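Local coordinates for protein fervidolysin (Fervidobacterium pennivorans, PDB 1R6V) that degrades keratin into peptides as a subtilisin-like serine protease, allowing its bacterium to grow on native feathers, at residues Asp597-Ile609 and Ser659-Gln671. The protein carries 1 engineered substitution. Residues are numbered along the deposited sequence; the frame is centred on the assembly and turned at random.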
ATOM      1  N   ASP A 597       2.719 -17.539  36.646  1.00 27.31           N
ATOM      2  CA  ASP A 597       3.290 -16.411  35.909  1.00 28.58           C
ATOM      3  C   ASP A 597       3.894 -16.928  34.616  1.00 27.85           C
ATOM      4  O   ASP A 597       4.868 -17.678  34.624  1.00 26.70           O
ATOM      5  CB  ASP A 597       4.351 -15.703  36.763  1.00 31.02           C
ATOM      6  CG  ASP A 597       4.872 -14.419  36.120  1.00 33.30           C
ATOM      7  OD1 ASP A 597       4.269 -13.939  35.141  1.00 32.31           O
ATOM      8  OD2 ASP A 597       5.886 -13.880  36.610  1.00 36.33           O
ATOM      9  N   LEU A 598       3.293 -16.533  33.500  1.00 27.39           N
ATOM     10  CA  LEU A 598       3.747 -16.961  32.187  1.00 26.70           C
ATOM     11  C   LEU A 598       4.442 -15.821  31.443  1.00 26.91           C
ATOM     12  O   LEU A 598       4.725 -15.940  30.254  1.00 25.69           O
ATOM     13  CB  LEU A 598       2.543 -17.439  31.371  1.00 26.82           C
ATOM     14  CG  LEU A 598       1.782 -18.606  32.005  1.00 28.09           C
ATOM     15  CD1 LEU A 598       0.560 -18.943  31.175  1.00 28.82           C
ATOM     16  CD2 LEU A 598       2.703 -19.812  32.112  1.00 29.68           C
ATOM     17  N   SER A 599       4.713 -14.728  32.150  1.00 26.53           N
ATOM     18  CA  SER A 599       5.343 -13.553  31.556  1.00 26.88           C
ATOM     19  C   SER A 599       6.603 -13.820  30.742  1.00 26.40           C
ATOM     20  O   SER A 599       6.964 -13.008  29.899  1.00 25.75           O
ATOM     21  CB  SER A 599       5.657 -12.522  32.644  1.00 26.56           C
ATOM     22  OG  SER A 599       4.471 -11.968  33.187  1.00 27.85           O
ATOM     23  N   LEU A 600       7.267 -14.944  30.987  1.00 27.72           N
ATOM     24  CA  LEU A 600       8.494 -15.273  30.263  1.00 28.69           C
ATOM     25  C   LEU A 600       8.231 -15.939  28.919  1.00 28.83           C
ATOM     26  O   LEU A 600       9.116 -16.003  28.063  1.00 27.79           O
ATOM     27  CB  LEU A 600       9.385 -16.184  31.110  1.00 31.49           C
ATOM     28  CG  LEU A 600      10.209 -15.556  32.238  1.00 33.21           C
ATOM     29  CD1 LEU A 600       9.307 -14.865  33.261  1.00 35.95           C
ATOM     30  CD2 LEU A 600      11.018 -16.659  32.901  1.00 34.05           C
ATOM     31  N   LEU A 601       7.016 -16.438  28.734  1.00 27.61           N
ATOM     32  CA  LEU A 601       6.658 -17.086  27.489  1.00 27.70           C
ATOM     33  C   LEU A 601       6.435 -16.034  26.415  1.00 26.35           C
ATOM     34  O   LEU A 601       5.996 -14.917  26.702  1.00 25.11           O
ATOM     35  CB  LEU A 601       5.382 -17.922  27.654  1.00 29.00           C
ATOM     36  CG  LEU A 601       5.503 -19.187  28.508  1.00 30.54           C
ATOM     37  CD1 LEU A 601       4.153 -19.884  28.612  1.00 29.69           C
ATOM     38  CD2 LEU A 601       6.540 -20.108  27.890  1.00 31.80           C
ATOM     39  N   SER A 602       6.733 -16.407  25.178  1.00 26.49           N
ATOM     40  CA  SER A 602       6.565 -15.508  24.041  1.00 26.37           C
ATOM     41  C   SER A 602       5.912 -16.258  22.889  1.00 25.71           C
ATOM     42  O   SER A 602       6.202 -17.427  22.665  1.00 26.45           O
ATOM     43  CB  SER A 602       7.921 -14.962  23.573  1.00 27.39           C
ATOM     44  OG  SER A 602       7.739 -14.049  22.499  1.00 27.48           O
ATOM     45  N   GLY A 603       5.045 -15.577  22.150  1.00 24.17           N
ATOM     46  CA  GLY A 603       4.382 -16.216  21.029  1.00 23.77           C
ATOM     47  C   GLY A 603       2.877 -16.238  21.224  1.00 23.00           C
ATOM     48  O   GLY A 603       2.304 -15.283  21.736  1.00 22.74           O
ATOM     49  N   GLN A 604       2.234 -17.328  20.824  1.00 21.16           N
ATOM     50  CA  GLN A 604       0.790 -17.428  20.977  1.00 19.92           C
ATOM     51  C   GLN A 604       0.445 -18.768  21.606  1.00 19.72           C
ATOM     52  O   GLN A 604       0.851 -19.826  21.116  1.00 18.73           O
ATOM     53  CB  GLN A 604       0.132 -17.221  19.612  1.00 22.09           C
ATOM     54  CG  GLN A 604       0.436 -15.805  19.105  1.00 21.12           C
ATOM     55  CD  GLN A 604       0.032 -15.570  17.669  1.00 23.35           C
ATOM     56  OE1 GLN A 604       0.247 -16.422  16.808  1.00 25.12           O
ATOM     57  NE2 GLN A 604      -0.543 -14.400  17.397  1.00 21.73           N
ATOM     58  N   ILE A 605      -0.285 -18.711  22.715  1.00 17.64           N
ATOM     59  CA  ILE A 605      -0.627 -19.917  23.453  1.00 18.27           C
ATOM     60  C   ILE A 605      -2.092 -20.017  23.820  1.00 16.99           C
ATOM     61  O   ILE A 605      -2.846 -19.055  23.678  1.00 15.96           O
ATOM     62  CB  ILE A 605       0.186 -20.000  24.778  1.00 18.92           C
ATOM     63  CG1 ILE A 605      -0.116 -18.778  25.656  1.00 19.42           C
ATOM     64  CG2 ILE A 605       1.684 -20.093  24.482  1.00 20.21           C
ATOM     65  CD1 ILE A 605       0.613 -18.762  27.009  1.00 18.11           C
ATOM     66  N   SER A 606      -2.477 -21.208  24.276  1.00 14.90           N
ATOM     67  CA  SER A 606      -3.829 -21.477  24.752  1.00 16.06           C
ATOM     68  C   SER A 606      -3.656 -22.191  26.095  1.00 16.68           C
ATOM     69  O   SER A 606      -2.602 -22.780  26.368  1.00 16.56           O
ATOM     70  CB  SER A 606      -4.617 -22.366  23.773  1.00 13.59           C
ATOM     71  OG  SER A 606      -4.813 -21.697  22.534  1.00 14.01           O
ATOM     72  N   PHE A 607      -4.693 -22.136  26.926  1.00 18.08           N
ATOM     73  CA  PHE A 607      -4.654 -22.736  28.262  1.00 20.30           C
ATOM     74  C   PHE A 607      -5.593 -23.919  28.368  1.00 18.45           C
ATOM     75  O   PHE A 607      -6.702 -23.881  27.863  1.00 18.23           O
ATOM     76  CB  PHE A 607      -5.072 -21.707  29.329  1.00 20.79           C
ATOM     77  CG  PHE A 607      -4.310 -20.412  29.268  1.00 22.56           C
ATOM     78  CD1 PHE A 607      -2.923 -20.411  29.278  1.00 24.28           C
ATOM     79  CD2 PHE A 607      -4.984 -19.191  29.243  1.00 24.48           C
ATOM     80  CE1 PHE A 607      -2.208 -19.218  29.268  1.00 25.33           C
ATOM     81  CE2 PHE A 607      -4.281 -17.988  29.233  1.00 24.93           C
ATOM     82  CZ  PHE A 607      -2.887 -18.004  29.245  1.00 26.76           C
ATOM     83  N   GLY A 608      -5.149 -24.971  29.031  1.00 21.11           N
ATOM     84  CA  GLY A 608      -6.028 -26.114  29.175  1.00 22.53           C
ATOM     85  C   GLY A 608      -5.846 -26.799  30.506  1.00 22.37           C
ATOM     86  O   GLY A 608      -4.991 -26.437  31.315  1.00 20.75           O
ATOM     87  N   ILE A 609      -6.677 -27.805  30.727  1.00 23.13           N
ATOM     88  CA  ILE A 609      -6.613 -28.597  31.932  1.00 24.00           C
ATOM     89  C   ILE A 609      -6.772 -30.051  31.505  1.00 22.66           C
ATOM     90  O   ILE A 609      -7.567 -30.366  30.616  1.00 20.26           O
ATOM     91  CB  ILE A 609      -7.728 -28.196  32.920  1.00 26.06           C
ATOM     92  CG1 ILE A 609      -7.447 -26.783  33.434  1.00 27.96           C
ATOM     93  CG2 ILE A 609      -7.791 -29.179  34.078  1.00 27.01           C
ATOM     94  CD1 ILE A 609      -8.373 -26.301  34.482  1.00 34.39           C
ATOM     95  N   SER A 659     -11.267 -31.453  13.110  1.00 29.94           N
ATOM     96  CA  SER A 659     -10.152 -31.954  12.305  1.00 31.08           C
ATOM     97  C   SER A 659      -8.968 -30.994  12.252  1.00 29.84           C
ATOM     98  O   SER A 659      -7.815 -31.414  12.363  1.00 29.40           O
ATOM     99  CB  SER A 659     -10.633 -32.243  10.879  1.00 31.51           C
ATOM    100  OG  SER A 659      -9.539 -32.358   9.988  1.00 37.38           O
ATOM    101  N   GLN A 660      -9.266 -29.712  12.060  1.00 29.14           N
ATOM    102  CA  GLN A 660      -8.246 -28.662  11.988  1.00 28.54           C
ATOM    103  C   GLN A 660      -8.546 -27.623  13.063  1.00 26.14           C
ATOM    104  O   GLN A 660      -9.118 -26.573  12.775  1.00 25.37           O
ATOM    105  CB  GLN A 660      -8.273 -27.966  10.620  1.00 31.40           C
ATOM    106  CG  GLN A 660      -7.665 -28.747   9.468  1.00 37.08           C
ATOM    107  CD  GLN A 660      -6.204 -29.081   9.695  1.00 39.22           C
ATOM    108  OE1 GLN A 660      -5.871 -30.142  10.231  1.00 43.23           O
ATOM    109  NE2 GLN A 660      -5.323 -28.172   9.298  1.00 40.52           N
ATOM    110  N   PRO A 661      -8.166 -27.908  14.315  1.00 23.60           N
ATOM    111  CA  PRO A 661      -8.417 -26.974  15.416  1.00 22.28           C
ATOM    112  C   PRO A 661      -7.532 -25.734  15.458  1.00 20.31           C
ATOM    113  O   PRO A 661      -6.383 -25.742  15.025  1.00 18.98           O
ATOM    114  CB  PRO A 661      -8.198 -27.841  16.647  1.00 22.26           C
ATOM    115  CG  PRO A 661      -7.038 -28.701  16.211  1.00 22.22           C
ATOM    116  CD  PRO A 661      -7.507 -29.130  14.812  1.00 24.11           C
ATOM    117  N   ILE A 662      -8.112 -24.661  15.972  1.00 20.69           N
ATOM    118  CA  ILE A 662      -7.404 -23.418  16.186  1.00 20.27           C
ATOM    119  C   ILE A 662      -8.162 -22.750  17.330  1.00 18.06           C
ATOM    120  O   ILE A 662      -9.165 -22.080  17.120  1.00 17.72           O
ATOM    121  CB  ILE A 662      -7.359 -22.501  14.914  1.00 22.40           C
ATOM    122  CG1 ILE A 662      -6.798 -21.139  15.298  1.00 26.74           C
ATOM    123  CG2 ILE A 662      -8.724 -22.337  14.296  1.00 23.77           C
ATOM    124  CD1 ILE A 662      -5.519 -21.222  16.010  1.00 28.55           C
ATOM    125  N   TYR A 663      -7.693 -22.982  18.552  1.00 17.53           N
ATOM    126  CA  TYR A 663      -8.344 -22.410  19.717  1.00 17.58           C
ATOM    127  C   TYR A 663      -7.919 -20.972  19.929  1.00 18.25           C
ATOM    128  O   TYR A 663      -6.827 -20.575  19.523  1.00 17.88           O
ATOM    129  CB  TYR A 663      -8.013 -23.210  20.982  1.00 16.91           C
ATOM    130  CG  TYR A 663      -8.791 -24.503  21.091  1.00 18.81           C
ATOM    131  CD1 TYR A 663      -8.285 -25.688  20.564  1.00 20.19           C
ATOM    132  CD2 TYR A 663     -10.058 -24.523  21.678  1.00 20.01           C
ATOM    133  CE1 TYR A 663      -9.024 -26.865  20.615  1.00 21.84           C
ATOM    134  CE2 TYR A 663     -10.806 -25.696  21.734  1.00 20.29           C
ATOM    135  CZ  TYR A 663     -10.278 -26.860  21.198  1.00 23.21           C
ATOM    136  OH  TYR A 663     -11.011 -28.022  21.233  1.00 26.35           O
ATOM    137  N   VAL A 664      -8.807 -20.206  20.556  1.00 16.09           N
ATOM    138  CA  VAL A 664      -8.539 -18.812  20.890  1.00 16.35           C
ATOM    139  C   VAL A 664      -7.158 -18.797  21.537  1.00 15.63           C
ATOM    140  O   VAL A 664      -6.809 -19.681  22.337  1.00 15.80           O
ATOM    141  CB  VAL A 664      -9.621 -18.281  21.875  1.00 15.75           C
ATOM    142  CG1 VAL A 664      -9.137 -17.041  22.589  1.00 17.69           C
ATOM    143  CG2 VAL A 664     -10.902 -17.952  21.095  1.00 16.86           C
ATOM    144  N   TRP A 665      -6.356 -17.805  21.172  1.00 14.80           N
ATOM    145  CA  TRP A 665      -5.011 -17.719  21.712  1.00 14.84           C
ATOM    146  C   TRP A 665      -4.717 -16.398  22.392  1.00 13.12           C
ATOM    147  O   TRP A 665      -5.472 -15.437  22.251  1.00 14.72           O
ATOM    148  CB  TRP A 665      -3.984 -17.969  20.605  1.00 14.88           C
ATOM    149  CG  TRP A 665      -3.998 -16.929  19.519  1.00 17.61           C
ATOM    150  CD1 TRP A 665      -3.268 -15.766  19.477  1.00 17.70           C
ATOM    151  CD2 TRP A 665      -4.782 -16.954  18.322  1.00 19.17           C
ATOM    152  NE1 TRP A 665      -3.553 -15.070  18.326  1.00 17.62           N
ATOM    153  CE2 TRP A 665      -4.478 -15.775  17.597  1.00 18.93           C
ATOM    154  CE3 TRP A 665      -5.712 -17.859  17.787  1.00 20.24           C
ATOM    155  CZ2 TRP A 665      -5.070 -15.474  16.360  1.00 19.82           C
ATOM    156  CZ3 TRP A 665      -6.304 -17.561  16.553  1.00 21.51           C
ATOM    157  CH2 TRP A 665      -5.978 -16.377  15.854  1.00 21.29           C
ATOM    158  N   TRP A 666      -3.618 -16.392  23.140  1.00 14.48           N
ATOM    159  CA  TRP A 666      -3.140 -15.217  23.875  1.00 14.51           C
ATOM    160  C   TRP A 666      -1.801 -14.869  23.235  1.00 14.99           C
ATOM    161  O   TRP A 666      -0.915 -15.722  23.120  1.00 16.22           O
ATOM    162  CB  TRP A 666      -2.955 -15.569  25.354  1.00 15.60           C
ATOM    163  CG  TRP A 666      -4.198 -16.159  25.941  1.00 16.66           C
ATOM    164  CD1 TRP A 666      -4.590 -17.463  25.879  1.00 17.30           C
ATOM    165  CD2 TRP A 666      -5.264 -15.445  26.581  1.00 16.97           C
ATOM    166  NE1 TRP A 666      -5.838 -17.608  26.435  1.00 17.85           N
ATOM    167  CE2 TRP A 666      -6.277 -16.385  26.874  1.00 16.96           C
ATOM    168  CE3 TRP A 666      -5.462 -14.101  26.930  1.00 17.45           C
ATOM    169  CZ2 TRP A 666      -7.473 -16.028  27.501  1.00 16.08           C
ATOM    170  CZ3 TRP A 666      -6.652 -13.744  27.552  1.00 18.34           C
ATOM    171  CH2 TRP A 666      -7.644 -14.708  27.830  1.00 16.35           C
ATOM    172  N   THR A 667      -1.671 -13.616  22.821  1.00 16.09           N
ATOM    173  CA  THR A 667      -0.473 -13.141  22.139  1.00 16.60           C
ATOM    174  C   THR A 667       0.451 -12.401  23.101  1.00 17.61           C
ATOM    175  O   THR A 667       0.075 -11.371  23.656  1.00 16.76           O
ATOM    176  CB  THR A 667      -0.895 -12.233  20.959  1.00 15.22           C
ATOM    177  OG1 THR A 667      -1.755 -12.974  20.082  1.00 16.95           O
ATOM    178  CG2 THR A 667       0.317 -11.771  20.157  1.00 15.70           C
ATOM    179  N   ILE A 668       1.647 -12.944  23.295  1.00 17.73           N
ATOM    180  CA  ILE A 668       2.626 -12.359  24.206  1.00 21.38           C
ATOM    181  C   ILE A 668       4.019 -12.286  23.582  1.00 22.04           C
ATOM    182  O   ILE A 668       4.301 -12.930  22.562  1.00 21.17           O
ATOM    183  CB  ILE A 668       2.691 -13.145  25.537  1.00 23.87           C
ATOM    184  CG1 ILE A 668       3.068 -14.606  25.285  1.00 26.38           C
ATOM    185  CG2 ILE A 668       1.357 -13.029  26.255  1.00 23.38           C
ATOM    186  CD1 ILE A 668       1.953 -15.450  24.752  1.00 30.89           C
ATOM    187  N   PHE A 669       4.893 -11.504  24.210  1.00 21.87           N
ATOM    188  CA  PHE A 669       6.233 -11.297  23.677  1.00 23.43           C
ATOM    189  C   PHE A 669       7.391 -11.607  24.623  1.00 25.08           C
ATOM    190  O   PHE A 669       8.554 -11.396  24.280  1.00 25.15           O
ATOM    191  CB  PHE A 669       6.317  -9.854  23.167  1.00 23.25           C
ATOM    192  CG  PHE A 669       5.161  -9.476  22.280  1.00 20.80           C
ATOM    193  CD1 PHE A 669       4.014  -8.903  22.812  1.00 20.55           C
ATOM    194  CD2 PHE A 669       5.183  -9.786  20.925  1.00 20.92           C
ATOM    195  CE1 PHE A 669       2.893  -8.654  22.014  1.00 21.57           C
ATOM    196  CE2 PHE A 669       4.068  -9.542  20.114  1.00 19.63           C
ATOM    197  CZ  PHE A 669       2.920  -8.976  20.658  1.00 20.98           C
ATOM    198  N   GLY A 670       7.072 -12.121  25.804  1.00 24.74           N
ATOM    199  CA  GLY A 670       8.112 -12.465  26.747  1.00 26.38           C
ATOM    200  C   GLY A 670       8.693 -11.278  27.488  1.00 26.65           C
ATOM    201  O   GLY A 670       8.120 -10.196  27.509  1.00 23.82           O
ATOM    202  N   GLN A 671       9.846 -11.491  28.106  1.00 29.97           N
ATOM    203  CA  GLN A 671      10.491 -10.433  28.858  1.00 33.01           C
ATOM    204  C   GLN A 671      11.982 -10.452  28.554  1.00 33.42           C
ATOM    205  O   GLN A 671      12.689  -9.492  28.861  1.00 34.99           O
ATOM    206  CB  GLN A 671      10.247 -10.650  30.356  1.00 35.42           C
ATOM    207  CG  GLN A 671      10.346  -9.397  31.207  1.00 39.47           C
ATOM    208  CD  GLN A 671       9.078  -8.562  31.192  1.00 40.17           C
ATOM    209  OE1 GLN A 671       9.045  -7.463  31.746  1.00 42.53           O
ATOM    210  NE2 GLN A 671       8.027  -9.079  30.569  1.00 40.36           N
TER
HETATM  211  O   HOH W   1      11.264 -14.098  26.732  1.00 43.60           O
HETATM  212  O   HOH W   2      -6.770 -20.467  26.385  1.00 14.93           O
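Phe607 and Trp666 form an offset stack: the phenyl ring and the five-membered ring of the indole have centroids 4.2 Å apart and planes 28° from parallel. Phe607 CE2 rides over one indole face, displaced toward the rim, and comes 3.2 Å from Trp666 NE1. At the indole edge, in its plane, a water accepts from Trp666 NE1 at 3.0 Å and also from Phe607 N, a link that, with the stack, limits rotation of the indole. An alanine in place of Trp666 would probably leave Phe607 without its stacking partner and this water without one of its two donors. With CG anti to the carbonyl carbon (chi1 -54°), the Trp666 indole swings toward Phe607 on the sheet face that also carries Ile605 and Ile668, where Ile605 CG1 lies 4.0 Å from Ile668 CD1, the two side chains crossing nearly at right angles.

On the face carrying Gln604 and Thr667, the amide of Gln604 lies alongside the Trp665 indole, planes 56° apart, and Gln604 NE2 donates to Thr667 OG1 at 3.3 Å, tilted from the amide plane. Trp665 NE1 donates its hydrogen bond to Ile526 O. Farther along, the hydroxyl of Ser606 donates to Val664 O (2.8 Å) from above the carbonyl plane.

The backbone ladder beneath these side chains places them. Gly603 with Ile668 and Ile605 with Trp666 are antiparallel hydrogen-bonded pairs; Gly603 N reaches Ile668 O at 2.8 Å. Beyond the two segments, Leu558 of strand 558-562 touches Ile605, Phe607 and Ile668, while Val625 of strand 619-627 touches Phe607 and Trp666. Strand 666-669 thus joins strand 604-610 in one antiparallel sheet whose aromatic and aliphatic face meets strands of the other sheet, the two-layer core characteristic of a beta-sandwich, here fervidolysin's second.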